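Local coordinates for protein natural killer cell receptor Ly49C (Mus musculus, PDB 3C8J) that serves as a disulfide-linked homodimeric receptor on mouse natural killer cells that recognises class I MHC molecules, at residues Y93-K98 and C192-K197; Y136-S141 and V174-A179. The protein carries 4 engineered substitutions. All coordinates share one frame; numbering follows the deposited sequence.

Contacts 1 and 2 are both buried in the C-type lectin domain, their centres about 11 Å apart in one mixed sheet. Contact 2 is nested along the chain within the loop that contact 1 closes. Strands 190-197 and 136-143 run parallel as neighbours and join the two, Ile193 N probably hydrogen-bonding to Trp137 O at 3.2 Å. The strands of contact 1 run close to antiparallel (162° between their short segments); those of contact 2 diverge more (131°). Contact 1 adds two disulfide-bonded cysteines to its packing, whereas contact 2 has none and centres on Val174 between Ile138 and Leu140. Towards the surface, residues 97-98 and 177-179 belong to regions implicated in class I MHC binding.

Contact 1 of 2, residues Y93-K98 and C192-K197; sequences YFIMNK and CICGKK
Phe94 and Ile193 form a non-hydrogen-bonded antiparallel pair, their side chains lying alongside each other and pointing the same way. Ile193 has CG1 beside its own backbone N (chi1 -46°) and CD1 extended beyond it, and this sets both branches along one side of the Phe94 ring: Ile193 CD1 and CG2 each come to 4.0 Å from Phe94 CE2, CG2 obliquely to the ring. Tyr93, Ile95, Cys192 and Cys194 occupy the other face. There Tyr93 CB meets Cys194 CB at 3.7 Å, while the phenol ring extends away from residues 192-197 and stacks on Phe201 of the second subunit. Cys194 turns SG beside its backbone N (chi1 -48°), where Ile95 CD1 rests 3.8 Å from it; Cys192 SG is instead anti to its N (chi1 172°). Backbone hydrogen bonds join the flanking pairs, Cys194 N to Tyr93 O at 2.8 Å with its return bond, and Ile95 N to Cys192 O at 2.7 Å with a weak return. Disulfides from Cys192 to Cys104 and from Cys194 to Cys108 tie the face of the cysteines to helix 101-110. On the face of Phe94 and Ile193, Phe94 stacks on Tyr83 of strand 82-88, and strand 136-143 continues the sheet beyond strand 190-197.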
loop_
_atom_site.group_PDB
_atom_site.type_symbol
_atom_site.label_atom_id
_atom_site.label_comp_id
_atom_site.label_asym_id
_atom_site.label_seq_id
_atom_site.Cartn_x
_atom_site.Cartn_y
_atom_site.Cartn_z
ATOM N N TYR A 93 2.210 10.953 0.744
ATOM C CA TYR A 93 3.033 11.622 1.735
ATOM C C TYR A 93 2.094 12.212 2.770
ATOM O O TYR A 93 1.161 12.965 2.427
ATOM C CB TYR A 93 3.807 12.799 1.117
ATOM C CG TYR A 93 5.155 12.475 0.539
ATOM C CD1 TYR A 93 5.349 12.487 -0.831
ATOM C CD2 TYR A 93 6.240 12.182 1.351
ATOM C CE1 TYR A 93 6.571 12.200 -1.379
ATOM C CE2 TYR A 93 7.486 11.879 0.798
ATOM C CZ TYR A 93 7.630 11.894 -0.569
ATOM O OH TYR A 93 8.834 11.614 -1.159
ATOM N N PHE A 94 2.324 11.909 4.034
ATOM C CA PHE A 94 1.553 12.589 5.056
ATOM C C PHE A 94 2.520 13.557 5.684
ATOM O O PHE A 94 3.481 13.147 6.334
ATOM C CB PHE A 94 0.959 11.607 6.065
ATOM C CG PHE A 94 0.103 10.534 5.435
ATOM C CD1 PHE A 94 0.675 9.419 4.886
ATOM C CD2 PHE A 94 -1.280 10.650 5.396
ATOM C CE1 PHE A 94 -0.106 8.428 4.297
ATOM C CE2 PHE A 94 -2.074 9.652 4.815
ATOM C CZ PHE A 94 -1.481 8.558 4.263
ATOM N N ILE A 95 2.300 14.843 5.426
ATOM C CA ILE A 95 3.165 15.887 5.941
ATOM C C ILE A 95 2.603 16.380 7.270
ATOM O O ILE A 95 1.522 16.983 7.331
ATOM C CB ILE A 95 3.342 17.029 4.921
ATOM C CG1 ILE A 95 3.777 16.439 3.582
ATOM C CG2 ILE A 95 4.366 18.051 5.427
ATOM C CD1 ILE A 95 4.293 17.431 2.609
ATOM N N MET A 96 3.365 16.106 8.324
ATOM C CA MET A 96 2.924 16.240 9.706
ATOM C C MET A 96 3.360 17.547 10.384
ATOM O O MET A 96 3.695 17.562 11.571
ATOM C CB MET A 96 3.406 15.007 10.484
ATOM C CG MET A 96 2.843 13.690 9.936
ATOM S SD MET A 96 1.032 13.515 9.897
ATOM C CE MET A 96 0.619 12.983 11.571
ATOM N N ASN A 97 3.382 18.633 9.600
ATOM C CA ASN A 97 3.467 20.022 10.089
ATOM C C ASN A 97 2.197 20.712 9.682
ATOM O O ASN A 97 1.686 20.454 8.593
ATOM C CB ASN A 97 4.587 20.825 9.423
ATOM C CG ASN A 97 5.884 20.093 9.380
ATOM O OD1 ASN A 97 6.067 19.189 8.560
ATOM N ND2 ASN A 97 6.819 20.489 10.245
ATOM N N LYS A 98 1.721 21.628 10.515
ATOM C CA LYS A 98 0.503 22.350 10.237
ATOM C C LYS A 98 0.815 23.582 9.399
ATOM O O LYS A 98 1.417 24.538 9.892
ATOM C CB LYS A 98 -0.186 22.746 11.539
ATOM C CG LYS A 98 -0.677 21.566 12.385
ATOM C CD LYS A 98 -1.081 22.050 13.795
ATOM C CE LYS A 98 -1.892 21.010 14.570
ATOM N NZ LYS A 98 -2.009 21.456 15.986
ATOM N N CYS A 192 -1.301 17.730 6.068
ATOM C CA CYS A 192 -1.343 17.777 4.634
ATOM C C CYS A 192 -1.054 16.397 4.051
ATOM O O CYS A 192 -0.130 15.713 4.507
ATOM C CB CYS A 192 -0.291 18.783 4.198
ATOM S SG CYS A 192 0.025 18.877 2.487
ATOM N N ILE A 193 -1.854 15.993 3.060
ATOM C CA ILE A 193 -1.659 14.719 2.361
ATOM C C ILE A 193 -1.361 14.898 0.878
ATOM O O ILE A 193 -2.146 15.512 0.155
ATOM C CB ILE A 193 -2.882 13.772 2.455
ATOM C CG1 ILE A 193 -3.407 13.692 3.894
ATOM C CG2 ILE A 193 -2.494 12.380 1.941
ATOM C CD1 ILE A 193 -4.558 12.722 4.094
ATOM N N CYS A 194 -0.239 14.340 0.430
ATOM C CA CYS A 194 0.104 14.355 -0.985
ATOM C C CYS A 194 -0.173 12.977 -1.543
ATOM O O CYS A 194 0.020 11.993 -0.849
ATOM C CB CYS A 194 1.580 14.694 -1.187
ATOM S SG CYS A 194 2.221 16.116 -0.275
ATOM N N GLY A 195 -0.615 12.886 -2.789
ATOM C CA GLY A 195 -0.896 11.586 -3.367
ATOM C C GLY A 195 -0.528 11.477 -4.831
ATOM O O GLY A 195 -0.514 12.470 -5.524
ATOM N N LYS A 196 -0.223 10.266 -5.297
ATOM C CA LYS A 196 0.119 10.066 -6.696
ATOM C C LYS A 196 -0.015 8.599 -7.152
ATOM O O LYS A 196 0.496 7.704 -6.486
ATOM C CB LYS A 196 1.513 10.635 -6.974
ATOM C CG LYS A 196 2.354 9.880 -8.003
ATOM C CD LYS A 196 3.160 10.838 -8.870
ATOM C CE LYS A 196 2.363 11.235 -10.092
ATOM N NZ LYS A 196 3.198 11.993 -11.061
ATOM N N LYS A 197 -0.706 8.393 -8.277
ATOM C CA LYS A 197 -0.885 7.089 -8.905
ATOM C C LYS A 197 0.440 6.530 -9.436
ATOM O O LYS A 197 1.243 7.247 -10.056
ATOM C CB LYS A 197 -1.868 7.168 -10.087
ATOM C CG LYS A 197 -3.275 7.714 -9.771
ATOM C CD LYS A 197 -4.394 7.134 -10.708
ATOM C CE LYS A 197 -4.257 7.497 -12.202
ATOM N NZ LYS A 197 -4.910 8.801 -12.608
#

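Contact 2 of 2, residues Y136-S141 and V174-A179; sequences YWIGLS and VFLSKA
Ile138 holds CG1 between its backbone N and carbonyl carbon (chi1 63°), which carries that branch across Val174, its CD1 4.0 Å from Val174 CG1. Leu140 instead has CG anti to the backbone N (chi1 177°), and its CD2 crosses the other methyl, Val174 CG2, at 3.7 Å. Val174 is thus gripped through both branches, by the two residues that flank Gly139, the centre of an inverse gamma turn. Tyr136 and Leu176 share one face of the sheet; CD1 of the tyrosine lies 4.2 Å from Leu176 CD1, and Leu176 O sits in plane at the ring edge. The other face bears Trp137 and Phe175, with indole CE3 4.0 Å from Phe175 CB and Val174 O near the indole plane. Backbone hydrogen bonds run from Tyr136 N to Leu176 O at 2.8 Å, Leu176 N to Tyr136 O at 2.7 Å and Ile138 N to Val174 O at 3.0 Å. Trp137 NE1 hydrogen-bonds to Ile188 O, and the indole meets the ring of Trp101 with planes at about 90°. Residues 137-140 spell Trp-Ile-Gly-Leu, the WIGL motif characteristic of C-type lectin-like domains, whose Trp137, Ile138 and Leu140 side chains are buried in the core where strand 136-143 pairs with strand 173-176.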
loop_
_atom_site.group_PDB
_atom_site.type_symbol
_atom_site.label_atom_id
_atom_site.label_comp_id
_atom_site.label_asym_id
_atom_site.label_seq_id
_atom_site.Cartn_x
_atom_site.Cartn_y
_atom_site.Cartn_z
ATOM N N TYR A 136 -6.322 16.962 7.891
ATOM C CA TYR A 136 -5.395 16.961 6.770
ATOM C C TYR A 136 -5.981 17.690 5.558
ATOM O O TYR A 136 -7.046 17.318 5.040
ATOM C CB TYR A 136 -5.060 15.512 6.379
ATOM C CG TYR A 136 -4.386 14.715 7.454
ATOM C CD1 TYR A 136 -5.109 14.225 8.528
ATOM C CD2 TYR A 136 -3.034 14.417 7.382
ATOM C CE1 TYR A 136 -4.510 13.497 9.529
ATOM C CE2 TYR A 136 -2.424 13.649 8.383
ATOM C CZ TYR A 136 -3.183 13.200 9.452
ATOM O OH TYR A 136 -2.631 12.488 10.462
ATOM N N TRP A 137 -5.300 18.729 5.099
ATOM C CA TRP A 137 -5.687 19.371 3.859
ATOM C C TRP A 137 -5.608 18.344 2.726
ATOM O O TRP A 137 -4.716 17.484 2.708
ATOM C CB TRP A 137 -4.772 20.545 3.565
ATOM C CG TRP A 137 -4.969 21.731 4.466
ATOM C CD1 TRP A 137 -4.019 22.325 5.238
ATOM C CD2 TRP A 137 -6.186 22.495 4.672
ATOM N NE1 TRP A 137 -4.552 23.406 5.906
ATOM C CE2 TRP A 137 -5.876 23.534 5.576
ATOM C CE3 TRP A 137 -7.493 22.396 4.187
ATOM C CZ2 TRP A 137 -6.829 24.461 6.014
ATOM C CZ3 TRP A 137 -8.437 23.325 4.615
ATOM C CH2 TRP A 137 -8.099 24.343 5.522
ATOM N N ILE A 138 -6.577 18.409 1.814
ATOM C CA ILE A 138 -6.545 17.601 0.597
ATOM C C ILE A 138 -6.785 18.528 -0.596
ATOM O O ILE A 138 -7.157 19.687 -0.407
ATOM C CB ILE A 138 -7.528 16.403 0.635
ATOM C CG1 ILE A 138 -8.981 16.870 0.722
ATOM C CG2 ILE A 138 -7.209 15.492 1.796
ATOM C CD1 ILE A 138 -9.974 15.712 0.611
ATOM N N GLY A 139 -6.542 18.036 -1.812
ATOM C CA GLY A 139 -6.561 18.887 -3.004
ATOM C C GLY A 139 -7.957 19.169 -3.533
ATOM O O GLY A 139 -8.248 18.916 -4.704
ATOM N N LEU A 140 -8.826 19.678 -2.667
ATOM C CA LEU A 140 -10.140 20.115 -3.076
ATOM C C LEU A 140 -10.389 21.505 -2.515
ATOM O O LEU A 140 -10.500 21.680 -1.291
ATOM C CB LEU A 140 -11.222 19.130 -2.626
ATOM C CG LEU A 140 -12.680 19.502 -2.941
ATOM C CD1 LEU A 140 -12.890 19.543 -4.419
ATOM C CD2 LEU A 140 -13.619 18.491 -2.318
ATOM N N SER A 141 -10.469 22.484 -3.416
ATOM C CA SER A 141 -10.621 23.888 -3.034
ATOM C C SER A 141 -11.693 24.583 -3.848
ATOM O O SER A 141 -12.055 24.123 -4.930
ATOM C CB SER A 141 -9.291 24.619 -3.206
ATOM O OG SER A 141 -8.821 24.511 -4.541
ATOM N N VAL A 174 -10.858 22.056 1.762
ATOM C CA VAL A 174 -11.349 20.794 2.328
ATOM C C VAL A 174 -10.260 19.988 3.044
ATOM O O VAL A 174 -9.180 19.752 2.502
ATOM C CB VAL A 174 -12.050 19.892 1.259
ATOM C CG1 VAL A 174 -12.444 18.537 1.845
ATOM C CG2 VAL A 174 -13.292 20.555 0.704
ATOM N N PHE A 175 -10.550 19.540 4.256
ATOM C CA PHE A 175 -9.622 18.661 4.959
ATOM C C PHE A 175 -10.302 17.353 5.284
ATOM O O PHE A 175 -11.525 17.276 5.256
ATOM C CB PHE A 175 -9.087 19.330 6.225
ATOM C CG PHE A 175 -10.128 19.584 7.277
ATOM C CD1 PHE A 175 -10.230 18.743 8.384
ATOM C CD2 PHE A 175 -10.994 20.656 7.180
ATOM C CE1 PHE A 175 -11.192 18.974 9.365
ATOM C CE2 PHE A 175 -11.941 20.878 8.145
ATOM C CZ PHE A 175 -12.040 20.034 9.239
ATOM N N LEU A 176 -9.522 16.308 5.557
ATOM C CA LEU A 176 -10.127 15.133 6.161
ATOM C C LEU A 176 -9.651 14.853 7.588
ATOM O O LEU A 176 -8.570 15.306 8.016
ATOM C CB LEU A 176 -10.050 13.890 5.259
ATOM C CG LEU A 176 -8.806 13.016 5.098
ATOM C CD1 LEU A 176 -8.295 12.481 6.427
ATOM C CD2 LEU A 176 -9.087 11.861 4.134
ATOM N N SER A 177 -10.502 14.135 8.314
ATOM C CA SER A 177 -10.250 13.692 9.668
ATOM C C SER A 177 -10.636 12.225 9.641
ATOM O O SER A 177 -11.186 11.765 8.649
ATOM C CB SER A 177 -11.107 14.483 10.681
ATOM O OG SER A 177 -12.480 14.463 10.340
ATOM N N LYS A 178 -10.346 11.495 10.713
ATOM C CA LYS A 178 -10.676 10.080 10.773
ATOM C C LYS A 178 -12.193 9.881 10.703
ATOM O O LYS A 178 -12.676 8.801 10.334
ATOM C CB LYS A 178 -10.122 9.428 12.051
ATOM C CG LYS A 178 -8.603 9.364 12.122
ATOM C CD LYS A 178 -8.112 8.435 13.245
ATOM C CE LYS A 178 -8.312 6.963 12.900
ATOM N NZ LYS A 178 -7.462 6.552 11.756
ATOM N N ALA A 179 -12.922 10.942 11.058
ATOM C CA ALA A 179 -14.376 10.941 11.143
ATOM C C ALA A 179 -15.077 11.380 9.854
ATOM O O ALA A 179 -16.135 10.838 9.523
ATOM C CB ALA A 179 -14.825 11.790 12.299
#